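Local structure of beta-d-glucoside glucohydrolase (Hypocrea jecorina, 3ZZ1) at residues His159-Glu164 and Gln216-Thr221; Asn196-Met201 and Leu293-Leu298; Thr221-Gln226 and Gly231-Asp236. The protein probably hydrolyses terminal, non-reducing beta-D-glucosyl residues to release beta-D-glucose, as a secreted family 3 beta-glucosidase of cellulose degradation. All coordinates share one frame; numbering follows the deposited sequence.

Contact 1: residues His159-Glu164 and Gln216-Thr221; sequences HYILNE and QYTLQT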
loop_
_atom_site.group_PDB
_atom_site.type_symbol
_atom_site.label_atom_id
_atom_site.label_comp_id
_atom_site.label_asym_id
_atom_site.label_seq_id
_atom_site.Cartn_x
_atom_site.Cartn_y
_atom_site.Cartn_z
ATOM N N HIS A 159 2.567 8.075 4.482
ATOM C CA HIS A 159 3.232 9.201 5.124
ATOM C C HIS A 159 2.856 10.470 4.363
ATOM O O HIS A 159 2.948 10.520 3.134
ATOM C CB HIS A 159 4.751 9.012 5.084
ATOM C CG HIS A 159 5.212 7.683 5.603
ATOM N ND1 HIS A 159 5.248 6.551 4.819
ATOM C CD2 HIS A 159 5.657 7.309 6.826
ATOM C CE1 HIS A 159 5.691 5.534 5.538
ATOM N NE2 HIS A 159 5.950 5.969 6.758
ATOM N N TYR A 160 2.442 11.493 5.105
ATOM C CA TYR A 160 1.937 12.728 4.516
ATOM C C TYR A 160 3.009 13.821 4.579
ATOM O O TYR A 160 3.291 14.346 5.654
ATOM C CB TYR A 160 0.662 13.142 5.261
ATOM C CG TYR A 160 -0.077 14.330 4.689
ATOM C CD1 TYR A 160 -0.891 14.199 3.559
ATOM C CD2 TYR A 160 0.021 15.582 5.287
ATOM C CE1 TYR A 160 -1.573 15.297 3.034
ATOM C CE2 TYR A 160 -0.656 16.676 4.779
ATOM C CZ TYR A 160 -1.450 16.530 3.653
ATOM O OH TYR A 160 -2.115 17.623 3.149
ATOM N N ILE A 161 3.621 14.180 3.449
ATOM C CA ILE A 161 3.297 13.682 2.104
ATOM C C ILE A 161 4.537 13.827 1.210
ATOM O O ILE A 161 5.471 14.562 1.559
ATOM C CB ILE A 161 2.090 14.467 1.503
ATOM C CG1 ILE A 161 1.607 13.845 0.189
ATOM C CG2 ILE A 161 2.402 15.969 1.366
ATOM C CD1 ILE A 161 0.187 14.176 -0.142
ATOM N N LEU A 162 4.546 13.120 0.077
ATOM C CA LEU A 162 5.584 13.252 -0.966
ATOM C C LEU A 162 6.937 12.620 -0.610
ATOM O O LEU A 162 7.991 13.049 -1.102
ATOM C CB LEU A 162 5.764 14.720 -1.398
ATOM C CG LEU A 162 4.549 15.562 -1.821
ATOM C CD1 LEU A 162 4.973 17.007 -2.002
ATOM C CD2 LEU A 162 3.891 15.030 -3.086
ATOM N N ASN A 163 6.888 11.591 0.229
ATOM C CA ASN A 163 8.057 10.812 0.631
ATOM C C ASN A 163 8.298 9.690 -0.386
ATOM O O ASN A 163 8.207 8.505 -0.057
ATOM C CB ASN A 163 7.805 10.257 2.043
ATOM C CG ASN A 163 9.006 9.518 2.639
ATOM O OD1 ASN A 163 8.871 8.873 3.681
ATOM N ND2 ASN A 163 10.171 9.603 1.989
ATOM N N GLU A 164 8.619 10.082 -1.617
ATOM C CA GLU A 164 8.662 9.165 -2.767
ATOM C C GLU A 164 9.990 8.422 -2.982
ATOM O O GLU A 164 10.118 7.627 -3.927
ATOM C CB GLU A 164 8.240 9.896 -4.047
ATOM C CG GLU A 164 6.774 10.340 -4.060
ATOM C CD GLU A 164 5.785 9.179 -4.075
ATOM O OE1 GLU A 164 6.046 8.156 -4.746
ATOM O OE2 GLU A 164 4.740 9.288 -3.409
ATOM N N GLN A 216 2.392 24.532 7.169
ATOM C CA GLN A 216 1.049 25.045 7.422
ATOM C C GLN A 216 0.094 24.768 6.259
ATOM O O GLN A 216 -1.053 24.363 6.477
ATOM C CB GLN A 216 1.091 26.540 7.756
ATOM C CG GLN A 216 -0.211 27.088 8.328
ATOM C CD GLN A 216 -0.110 28.547 8.717
ATOM O OE1 GLN A 216 -0.826 29.396 8.181
ATOM N NE2 GLN A 216 0.787 28.852 9.648
ATOM N N TYR A 217 0.560 24.973 5.028
ATOM C CA TYR A 217 -0.294 24.727 3.856
ATOM C C TYR A 217 -0.819 23.280 3.787
ATOM O O TYR A 217 -2.033 23.062 3.754
ATOM C CB TYR A 217 0.377 25.145 2.537
ATOM C CG TYR A 217 -0.508 24.884 1.330
ATOM C CD1 TYR A 217 -1.652 25.651 1.102
ATOM C CD2 TYR A 217 -0.216 23.855 0.435
ATOM C CE1 TYR A 217 -2.482 25.405 0.013
ATOM C CE2 TYR A 217 -1.033 23.608 -0.664
ATOM C CZ TYR A 217 -2.167 24.387 -0.869
ATOM O OH TYR A 217 -2.991 24.139 -1.951
ATOM N N THR A 218 0.080 22.300 3.791
ATOM C CA THR A 218 -0.335 20.897 3.639
ATOM C C THR A 218 -1.069 20.353 4.869
ATOM O O THR A 218 -2.078 19.653 4.733
ATOM C CB THR A 218 0.846 19.963 3.261
ATOM O OG1 THR A 218 1.891 20.087 4.227
ATOM C CG2 THR A 218 1.392 20.308 1.882
ATOM N N LEU A 219 -0.574 20.686 6.060
ATOM C CA LEU A 219 -1.180 20.215 7.312
ATOM C C LEU A 219 -2.503 20.907 7.641
ATOM O O LEU A 219 -3.502 20.245 7.911
ATOM C CB LEU A 219 -0.215 20.368 8.496
ATOM C CG LEU A 219 1.091 19.560 8.521
ATOM C CD1 LEU A 219 1.884 19.914 9.773
ATOM C CD2 LEU A 219 0.848 18.050 8.455
ATOM N N GLN A 220 -2.505 22.235 7.631
ATOM C CA GLN A 220 -3.689 22.978 8.050
ATOM C C GLN A 220 -4.662 23.196 6.902
ATOM O O GLN A 220 -5.819 22.791 6.989
ATOM C CB GLN A 220 -3.310 24.314 8.707
ATOM C CG GLN A 220 -4.488 25.062 9.332
ATOM C CD GLN A 220 -5.145 24.284 10.463
ATOM O OE1 GLN A 220 -4.491 23.879 11.425
ATOM N NE2 GLN A 220 -6.447 24.065 10.344
ATOM N N THR A 221 -4.195 23.831 5.831
ATOM C CA THR A 221 -5.080 24.201 4.733
ATOM C C THR A 221 -5.568 22.977 3.961
ATOM O O THR A 221 -6.773 22.788 3.817
ATOM C CB THR A 221 -4.431 25.245 3.795
ATOM O OG1 THR A 221 -4.097 26.410 4.553
ATOM C CG2 THR A 221 -5.385 25.645 2.677
HETATM O O HOH W 1 2.758 17.666 5.441
#
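Tyr160 and Thr218 form the polar part of the contact: the phenol Tyr160 OH donates to the helix carbonyl Thr218 O at 2.6 Å. The bond is short, and its donor stands 41° above the carbonyl plane rather than on a lone pair, with a C=O...donor angle of 122°. With CG anti to the backbone N (chi1 -174°), Tyr160 projects from the strand end and meets the helix with the edge of its ring. The accepting residue, Thr218, lies in a wider pi-type turn, 217-221. A water adds a second polar link, 2.8 Å from Thr218 OG1 and only weakly bonded to Tyr160 O.

The apolar part is slight. Leu219 CD2 touches Tyr160 CD2 at 4.1 Å beside the ring, the two side chains sliding past each other in opposite directions. Ile161 CG2 sits over the centre of one face of the Tyr160 ring, and at 4.5 Å from Thr218 CG2 it just reaches the helix. A cis peptide bond joins Tyr160 to Ile161, the two residues that meet the helix.

All four touching residues are buried. The ring of Tyr160 meets Phe189 of helix 178-194 edge-to-face, while Val200 of the adjacent strand 199-202 packs on the Tyr160 side chain near its CB; the contact thus ties strand 154-160 of the barrel-like domain to helix 216-226.

Contact 2: residues Asn196-Met201 and Leu293-Leu298; sequences NVASVM and LAAWYL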
loop_
_atom_site.group_PDB
_atom_site.type_symbol
_atom_site.label_atom_id
_atom_site.label_comp_id
_atom_site.label_asym_id
_atom_site.label_seq_id
_atom_site.Cartn_x
_atom_site.Cartn_y
_atom_site.Cartn_z
ATOM N N ASN A 196 -12.925 8.086 7.693
ATOM C CA ASN A 196 -12.810 8.482 9.101
ATOM C C ASN A 196 -11.524 8.010 9.775
ATOM O O ASN A 196 -11.542 7.649 10.950
ATOM C CB ASN A 196 -14.030 8.035 9.921
ATOM C CG ASN A 196 -15.312 8.717 9.486
ATOM O OD1 ASN A 196 -15.311 9.881 9.085
ATOM N ND2 ASN A 196 -16.418 7.989 9.569
ATOM N N VAL A 197 -10.408 8.030 9.044
ATOM C CA VAL A 197 -9.125 7.666 9.637
ATOM C C VAL A 197 -8.929 8.532 10.877
ATOM O O VAL A 197 -9.305 9.707 10.887
ATOM C CB VAL A 197 -7.931 7.771 8.633
ATOM C CG1 VAL A 197 -7.521 9.227 8.370
ATOM C CG2 VAL A 197 -6.734 6.949 9.121
ATOM N N ALA A 198 -8.390 7.923 11.928
ATOM C CA ALA A 198 -8.237 8.585 13.217
ATOM C C ALA A 198 -7.081 9.564 13.178
ATOM O O ALA A 198 -7.174 10.680 13.703
ATOM C CB ALA A 198 -8.003 7.550 14.306
ATOM N N SER A 199 -5.999 9.140 12.531
ATOM C CA SER A 199 -4.758 9.893 12.519
ATOM C C SER A 199 -4.056 9.855 11.164
ATOM O O SER A 199 -4.328 8.987 10.325
ATOM C CB SER A 199 -3.821 9.361 13.607
ATOM O OG SER A 199 -2.654 10.154 13.705
ATOM N N VAL A 200 -3.150 10.807 10.974
ATOM C CA VAL A 200 -2.320 10.918 9.799
ATOM C C VAL A 200 -0.916 11.173 10.321
ATOM O O VAL A 200 -0.738 11.927 11.276
ATOM C CB VAL A 200 -2.792 12.084 8.897
ATOM C CG1 VAL A 200 -1.780 12.383 7.808
ATOM C CG2 VAL A 200 -4.170 11.778 8.286
ATOM N N MET A 201 0.077 10.523 9.727
ATOM C CA MET A 201 1.467 10.755 10.107
ATOM C C MET A 201 2.171 11.614 9.053
ATOM O O MET A 201 2.186 11.260 7.869
ATOM C CB MET A 201 2.204 9.421 10.288
ATOM C CG MET A 201 3.669 9.558 10.675
ATOM S SD MET A 201 4.617 8.022 10.465
ATOM C CE MET A 201 3.879 6.980 11.721
ATOM N N LEU A 293 -8.270 13.148 21.534
ATOM C CA LEU A 293 -9.359 12.559 22.326
ATOM C C LEU A 293 -10.557 12.142 21.470
ATOM O O LEU A 293 -11.199 11.133 21.757
ATOM C CB LEU A 293 -9.813 13.501 23.441
ATOM C CG LEU A 293 -8.822 13.859 24.552
ATOM C CD1 LEU A 293 -9.511 14.738 25.582
ATOM C CD2 LEU A 293 -8.217 12.625 25.204
ATOM N N ALA A 294 -10.855 12.912 20.423
ATOM C CA ALA A 294 -11.954 12.569 19.517
ATOM C C ALA A 294 -11.715 11.237 18.817
ATOM O O ALA A 294 -12.651 10.475 18.616
ATOM C CB ALA A 294 -12.178 13.663 18.497
ATOM N N ALA A 295 -10.463 10.971 18.451
ATOM C CA ALA A 295 -10.084 9.724 17.787
ATOM C C ALA A 295 -10.265 8.538 18.725
ATOM O O ALA A 295 -10.654 7.444 18.302
ATOM C CB ALA A 295 -8.641 9.802 17.300
ATOM N N TRP A 296 -9.982 8.780 20.001
ATOM C CA TRP A 296 -10.136 7.805 21.071
ATOM C C TRP A 296 -11.617 7.488 21.293
ATOM O O TRP A 296 -12.004 6.313 21.401
ATOM C CB TRP A 296 -9.480 8.381 22.329
ATOM C CG TRP A 296 -9.403 7.487 23.542
ATOM C CD1 TRP A 296 -8.757 6.289 23.647
ATOM C CD2 TRP A 296 -9.933 7.773 24.846
ATOM N NE1 TRP A 296 -8.882 5.794 24.922
ATOM C CE2 TRP A 296 -9.593 6.689 25.680
ATOM C CE3 TRP A 296 -10.668 8.839 25.385
ATOM C CZ2 TRP A 296 -9.969 6.634 27.031
ATOM C CZ3 TRP A 296 -11.045 8.785 26.731
ATOM C CH2 TRP A 296 -10.696 7.688 27.533
ATOM N N TYR A 297 -12.448 8.531 21.335
ATOM C CA TYR A 297 -13.890 8.364 21.507
ATOM C C TYR A 297 -14.554 7.760 20.275
ATOM O O TYR A 297 -15.489 6.965 20.403
ATOM C CB TYR A 297 -14.560 9.692 21.857
ATOM C CG TYR A 297 -14.359 10.122 23.293
ATOM C CD1 TYR A 297 -14.880 9.372 24.343
ATOM C CD2 TYR A 297 -13.666 11.291 23.602
ATOM C CE1 TYR A 297 -14.703 9.768 25.675
ATOM C CE2 TYR A 297 -13.481 11.692 24.926
ATOM C CZ TYR A 297 -14.002 10.926 25.954
ATOM O OH TYR A 297 -13.827 11.323 27.264
ATOM N N LEU A 298 -14.063 8.145 19.096
ATOM C CA LEU A 298 -14.566 7.656 17.808
ATOM C C LEU A 298 -14.451 6.142 17.682
ATOM O O LEU A 298 -15.350 5.490 17.156
ATOM C CB LEU A 298 -13.815 8.330 16.645
ATOM C CG LEU A 298 -14.147 7.910 15.201
ATOM C CD1 LEU A 298 -15.412 8.564 14.698
ATOM C CD2 LEU A 298 -12.988 8.231 14.266
#
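Two methyl groups, Ala198 CB and Ala295 CB, meet at 3.8 Å where the lead-in to strand 199-202 comes closest to the last turns of helix 282-298. The CA atoms of Ala198 and Ala295 are 5.1 Å apart, a close approach that the small side chains allow. The two methyls do not meet head-on: the bonds from CA to CB stand nearly at right angles to each other, with that of Ala295 directed at the 196-201 segment and that of Ala198 running across the line between the backbones. Ala295 CB also lies 4.0 Å from Ala198 O.

One helical turn on, Leu298 leans the same way. Its CG is anti to the backbone N (chi1 177°), which carries the isobutyl group out from the helix toward Asn196, and of its two branches CD2 does the touching, 3.7 Å from Asn196 O. The same methyl, Leu298 CD2, is 4.5 Å from Asn196 CB, at the limit of contact. Asn196, with positive phi (64°), is the C-prime residue of the Schellman motif that ends helix 178-194, and its carbonyl O lies beside the leucine methyl. Trp9 of helix 8-20 touches the side chain of Asn196.

Beside the alanine pair, Gln154 of strand 154-160 touches both methyls, and Tyr232 of strand 232-235 touches Ala295. The contact therefore lies at the N-terminal ends of parallel strands. Its chemistry is van der Waals contact without a hydrogen bond between the two segments, so shape and close spacing define the fit.

Contact 3: residues Thr221-Gln226 and Gly231-Asp236; sequences TVLKDQ and GYVMTD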
loop_
_atom_site.group_PDB
_atom_site.type_symbol
_atom_site.label_atom_id
_atom_site.label_comp_id
_atom_site.label_asym_id
_atom_site.label_seq_id
_atom_site.Cartn_x
_atom_site.Cartn_y
_atom_site.Cartn_z
ATOM N N THR A 221 -4.195 23.831 5.831
ATOM C CA THR A 221 -5.080 24.201 4.733
ATOM C C THR A 221 -5.568 22.977 3.961
ATOM O O THR A 221 -6.773 22.788 3.817
ATOM C CB THR A 221 -4.431 25.245 3.795
ATOM O OG1 THR A 221 -4.097 26.410 4.553
ATOM C CG2 THR A 221 -5.385 25.645 2.677
ATOM N N VAL A 222 -4.647 22.138 3.492
ATOM C CA VAL A 222 -5.039 20.972 2.697
ATOM C C VAL A 222 -5.703 19.867 3.528
ATOM O O VAL A 222 -6.882 19.583 3.344
ATOM C CB VAL A 222 -3.865 20.397 1.866
ATOM C CG1 VAL A 222 -4.345 19.242 0.991
ATOM C CG2 VAL A 222 -3.240 21.482 1.002
ATOM N N LEU A 223 -4.949 19.252 4.435
ATOM C CA LEU A 223 -5.454 18.102 5.187
ATOM C C LEU A 223 -6.644 18.461 6.070
ATOM O O LEU A 223 -7.679 17.805 6.024
ATOM C CB LEU A 223 -4.339 17.441 6.016
ATOM C CG LEU A 223 -4.663 16.223 6.899
ATOM C CD1 LEU A 223 -5.298 15.079 6.117
ATOM C CD2 LEU A 223 -3.403 15.735 7.607
ATOM N N LYS A 224 -6.495 19.517 6.860
ATOM C CA LYS A 224 -7.491 19.829 7.874
ATOM C C LYS A 224 -8.649 20.685 7.369
ATOM O O LYS A 224 -9.796 20.449 7.745
ATOM C CB LYS A 224 -6.830 20.453 9.112
ATOM C CG LYS A 224 -6.055 19.439 9.946
ATOM C CD LYS A 224 -5.415 20.068 11.172
ATOM C CE LYS A 224 -4.652 19.022 11.973
ATOM N NZ LYS A 224 -4.107 19.574 13.241
ATOM N N ASP A 225 -8.348 21.671 6.526
ATOM C CA ASP A 225 -9.365 22.611 6.061
ATOM C C ASP A 225 -10.034 22.176 4.753
ATOM O O ASP A 225 -11.256 22.246 4.624
ATOM C CB ASP A 225 -8.785 24.027 5.936
ATOM C CG ASP A 225 -8.424 24.639 7.284
ATOM O OD1 ASP A 225 -8.759 24.047 8.328
ATOM O OD2 ASP A 225 -7.808 25.722 7.299
ATOM N N GLN A 226 -9.238 21.726 3.792
ATOM C CA GLN A 226 -9.774 21.329 2.496
ATOM C C GLN A 226 -10.314 19.901 2.498
ATOM O O GLN A 226 -11.377 19.647 1.933
ATOM C CB GLN A 226 -8.743 21.545 1.391
ATOM C CG GLN A 226 -8.586 23.015 1.020
ATOM C CD GLN A 226 -7.431 23.281 0.080
ATOM O OE1 GLN A 226 -7.307 24.379 -0.463
ATOM N NE2 GLN A 226 -6.580 22.284 -0.119
ATOM N N GLY A 231 -9.288 14.414 12.742
ATOM C CA GLY A 231 -8.347 13.688 13.608
ATOM C C GLY A 231 -7.024 14.400 13.840
ATOM O O GLY A 231 -6.905 15.602 13.589
ATOM N N TYR A 232 -6.022 13.653 14.302
ATOM C CA TYR A 232 -4.745 14.253 14.701
ATOM C C TYR A 232 -3.560 13.880 13.818
ATOM O O TYR A 232 -3.488 12.768 13.283
ATOM C CB TYR A 232 -4.429 13.956 16.176
ATOM C CG TYR A 232 -4.202 12.492 16.519
ATOM C CD1 TYR A 232 -5.277 11.649 16.807
ATOM C CD2 TYR A 232 -2.913 11.959 16.580
ATOM C CE1 TYR A 232 -5.078 10.309 17.128
ATOM C CE2 TYR A 232 -2.701 10.613 16.901
ATOM C CZ TYR A 232 -3.791 9.797 17.181
ATOM O OH TYR A 232 -3.601 8.472 17.498
ATOM N N VAL A 233 -2.632 14.828 13.687
ATOM C CA VAL A 233 -1.398 14.634 12.938
ATOM C C VAL A 233 -0.252 14.324 13.896
ATOM O O VAL A 233 0.060 15.120 14.793
ATOM C CB VAL A 233 -1.024 15.886 12.099
ATOM C CG1 VAL A 233 0.293 15.663 11.352
ATOM C CG2 VAL A 233 -2.152 16.255 11.129
ATOM N N MET A 234 0.362 13.162 13.701
ATOM C CA MET A 234 1.568 12.795 14.425
ATOM C C MET A 234 2.754 12.900 13.478
ATOM O O MET A 234 2.587 12.860 12.255
ATOM C CB MET A 234 1.454 11.377 15.003
ATOM C CG MET A 234 1.709 10.242 13.999
ATOM S SD MET A 234 1.533 8.594 14.722
ATOM C CE MET A 234 -0.241 8.493 14.944
ATOM N N THR A 235 3.944 13.048 14.047
ATOM C CA THR A 235 5.173 13.071 13.265
ATOM C C THR A 235 5.613 11.644 13.002
ATOM O O THR A 235 5.331 10.746 13.800
ATOM C CB THR A 235 6.333 13.780 14.019
ATOM O OG1 THR A 235 6.604 13.086 15.243
ATOM C CG2 THR A 235 5.997 15.226 14.330
ATOM N N ASP A 236 6.314 11.436 11.890
ATOM C CA ASP A 236 7.122 10.234 11.735
ATOM C C ASP A 236 8.206 10.335 12.815
ATOM O O ASP A 236 8.301 11.356 13.498
ATOM C CB ASP A 236 7.706 10.147 10.321
ATOM C CG ASP A 236 8.083 8.718 9.922
ATOM O OD1 ASP A 236 8.393 7.891 10.802
ATOM O OD2 ASP A 236 8.083 8.425 8.714
#
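Lys224 crosses over Val233 with the methylene part of its side chain, and its course can be followed atom by atom. From CB the chain leaves with CG anti to the carbonyl carbon (chi1 -73°) and then runs fully extended, the later torsions all within a few degrees of 180°. CB, CG and CD do not yet touch the 231-236 segment. CE makes the contact: Lys224 CE lies 3.8 Å from Val233 CG2, with Gly231 O at a looser 4.4 Å. At the tip, NZ turns to partners beyond both segments, a hydrogen bond to Gly250 O and a salt bridge to Asp252 OD2.

The methyl reached by CE is shared. Leu223 CD2 touches the same Val233 CG2, also at 3.8 Å, and seen from that methyl the two partners lie about 95° apart, so Leu223 and Lys224 clasp it from different sides. Leu223 points from the helix toward the strand. Of Val233's two methyls, CG2 takes both contacts.

Helix 216-226 here packs on strand 232-235, the strand that follows it, and with strand 199-202 alongside this completes a beta-alpha-beta crossover.

Across the two segments the contact is apolar; Lys224 divides its side chain, methylenes on Val233 and ammonium on Asp252 and Gly250. The OD2 of Asp252 also accepts from Val233 N. That carboxylate thus binds lysine tip and strand backbone together, and the nearby positive charge would probably favour its ionised form.

The three contacts belong to the N-terminal domain, whose family is of the TIM-barrel clan, and all reach one sheet, in which strands 154-160, 199-202 and 232-235 lie side by side and parallel. Contacts 1 and 3 have centres about 8 Å apart and share Thr221 on helix 216-226, which packs first on the end of strand 154-160 and then on strand 232-235. The centre of contact 2, which brings in helix 282-298, lies about 18 Å from that of contact 1 and about 11 Å from that of contact 3. Along the chain, contact 1 closes before contact 3 opens, contact 2 crosses contact 1, and contact 3 is nested within contact 2. Together they join three neighbouring parallel strands to two helices.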